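Local coordinates for 3,4-dihydroxybenzoate decarboxylase (Enterobacter cloacae, PDB 5NY5), which catalyses the decarboxylation of 3,4-dihydroxybenzoate and, in reverse, the para-carboxylation of catechols, as a UbiD-family enzyme dependent on prenylated FMN, at residues A[67-72]-A[134-139]. Residues are numbered along the deposited sequence; the frame is centred on the assembly and turned at random.
Sequences PGSRIL and LLPAPT
In the N-terminal UbiD domain, Ser69, in the loop leading into strand 70-73, and Ile71, on the strand, meet Pro136 and Pro138 of the loop that follows helix 131-134. Pro136 touches Ser69 through CG and CD and Ile71 through CG and CB. Pro136 CG is 3.7 Å from Ser69 CB and Pro136 CD 3.6 Å from Ser69 OG, so the serine meets ring carbons by van der Waals contact. From Ile71 the longer branch does most of the touching: with CG1 anti to the carbonyl carbon (chi1 -60°) and the chain extended beyond it (chi2 -179°), Ile71 CD1 comes to 3.8 Å from Pro136 CG and 3.3 Å from Pro136 O, the two side chains running past one another in opposite senses. The other branch, Ile71 CG2, reaches Pro138 CG more loosely at 4.4 Å. Pro136 is the centre of an inverse gamma turn, closed by a weak hydrogen bond from Ala137 N to Leu135 O at 3.0 Å. Leu317 and Thr319 of strand 316-319, which pairs with strand 70-73, also touch Pro136 and Pro138 respectively. Three of the four residues in contact are buried, and the arrangement is mainly van der Waals packing of a proline-rich loop on a sheet, joining the N-terminal and Rift-related family regions of this UbiD-type decarboxylase.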
loop_
_atom_site.group_PDB
_atom_site.type_symbol
_atom_site.label_atom_id
_atom_site.label_comp_id
_atom_site.label_asym_id
_atom_site.label_seq_id
_atom_site.Cartn_x
_atom_site.Cartn_y
_atom_site.Cartn_z
ATOM N N PRO A 67 32.461 -54.054 7.155
ATOM C CA PRO A 67 33.912 -54.062 6.948
ATOM C C PRO A 67 34.232 -54.073 5.462
ATOM O O PRO A 67 33.528 -54.690 4.661
ATOM C CB PRO A 67 34.365 -55.352 7.637
ATOM C CG PRO A 67 33.161 -56.225 7.616
ATOM C CD PRO A 67 31.994 -55.299 7.787
ATOM N N GLY A 68 35.298 -53.369 5.094
ATOM C CA GLY A 68 35.655 -53.218 3.703
ATOM C C GLY A 68 34.915 -52.123 2.969
ATOM O O GLY A 68 35.270 -51.822 1.822
ATOM N N SER A 69 33.896 -51.526 3.577
ATOM C CA SER A 69 33.219 -50.378 2.997
ATOM C C SER A 69 33.813 -49.089 3.546
ATOM O O SER A 69 34.323 -49.044 4.668
ATOM C CB SER A 69 31.717 -50.419 3.285
ATOM O OG SER A 69 31.057 -51.355 2.454
ATOM N N ARG A 70 33.754 -48.040 2.731
ATOM C CA ARG A 70 34.170 -46.710 3.153
ATOM C C ARG A 70 33.271 -45.692 2.467
ATOM O O ARG A 70 33.105 -45.733 1.245
ATOM C CB ARG A 70 35.648 -46.456 2.831
ATOM C CG ARG A 70 36.085 -46.884 1.441
ATOM C CD ARG A 70 37.546 -46.546 1.200
ATOM N NE ARG A 70 37.978 -46.928 -0.140
ATOM C CZ ARG A 70 39.182 -46.671 -0.641
ATOM N NH1 ARG A 70 40.083 -46.028 0.086
ATOM N NH2 ARG A 70 39.482 -47.056 -1.872
ATOM N N ILE A 71 32.689 -44.794 3.258
ATOM C CA ILE A 71 31.648 -43.882 2.799
ATOM C C ILE A 71 32.206 -42.469 2.735
ATOM O O ILE A 71 32.898 -42.016 3.654
ATOM C CB ILE A 71 30.413 -43.950 3.715
ATOM C CG1 ILE A 71 29.857 -45.374 3.720
ATOM C CG2 ILE A 71 29.352 -42.961 3.263
ATOM C CD1 ILE A 71 28.625 -45.555 4.565
ATOM N N LEU A 72 31.887 -41.769 1.651
ATOM C CA LEU A 72 32.443 -40.458 1.353
ATOM C C LEU A 72 31.332 -39.419 1.294
ATOM O O LEU A 72 30.333 -39.616 0.596
ATOM C CB LEU A 72 33.190 -40.500 0.027
ATOM C CG LEU A 72 33.897 -39.225 -0.388
ATOM C CD1 LEU A 72 34.924 -38.858 0.663
ATOM C CD2 LEU A 72 34.542 -39.460 -1.732
ATOM N N LEU A 134 25.410 -55.415 0.389
ATOM C CA LEU A 134 26.419 -54.983 -0.567
ATOM C C LEU A 134 26.861 -53.543 -0.344
ATOM O O LEU A 134 28.062 -53.254 -0.365
ATOM C CB LEU A 134 25.881 -55.154 -1.988
ATOM C CG LEU A 134 26.891 -55.341 -3.117
ATOM C CD1 LEU A 134 27.937 -56.364 -2.721
ATOM C CD2 LEU A 134 26.176 -55.786 -4.376
ATOM N N LEU A 135 25.916 -52.628 -0.126
ATOM C CA LEU A 135 26.222 -51.212 -0.032
ATOM C C LEU A 135 25.637 -50.637 1.260
ATOM O O LEU A 135 24.444 -50.829 1.535
ATOM C CB LEU A 135 25.668 -50.462 -1.247
ATOM C CG LEU A 135 26.210 -50.947 -2.591
ATOM C CD1 LEU A 135 25.526 -50.235 -3.740
ATOM C CD2 LEU A 135 27.709 -50.743 -2.649
ATOM N N PRO A 136 26.397 -49.983 2.023
ATOM C CA PRO A 136 25.870 -49.334 3.240
ATOM C C PRO A 136 25.292 -47.949 2.950
ATOM O O PRO A 136 25.882 -46.904 3.229
ATOM C CB PRO A 136 27.106 -49.262 4.138
ATOM C CG PRO A 136 28.236 -49.106 3.177
ATOM C CD PRO A 136 27.863 -49.882 1.936
ATOM N N ALA A 137 24.105 -47.937 2.367
ATOM C CA ALA A 137 23.431 -46.679 2.073
ATOM C C ALA A 137 23.043 -45.994 3.377
ATOM O O ALA A 137 22.354 -46.605 4.205
ATOM C CB ALA A 137 22.200 -46.921 1.209
ATOM N N PRO A 138 23.452 -44.753 3.605
ATOM C CA PRO A 138 23.170 -44.104 4.884
ATOM C C PRO A 138 21.779 -43.489 4.919
ATOM O O PRO A 138 21.140 -43.251 3.894
ATOM C CB PRO A 138 24.248 -43.015 4.978
ATOM C CG PRO A 138 24.975 -43.023 3.637
ATOM C CD PRO A 138 24.181 -43.861 2.695
ATOM N N THR A 139 21.315 -43.250 6.139
ATOM C CA THR A 139 20.108 -42.478 6.395
ATOM C C THR A 139 20.518 -41.164 7.038
ATOM O O THR A 139 21.305 -41.157 7.991
ATOM C CB THR A 139 19.142 -43.236 7.307
ATOM O OG1 THR A 139 19.703 -43.335 8.620
ATOM C CG2 THR A 139 18.891 -44.635 6.769
#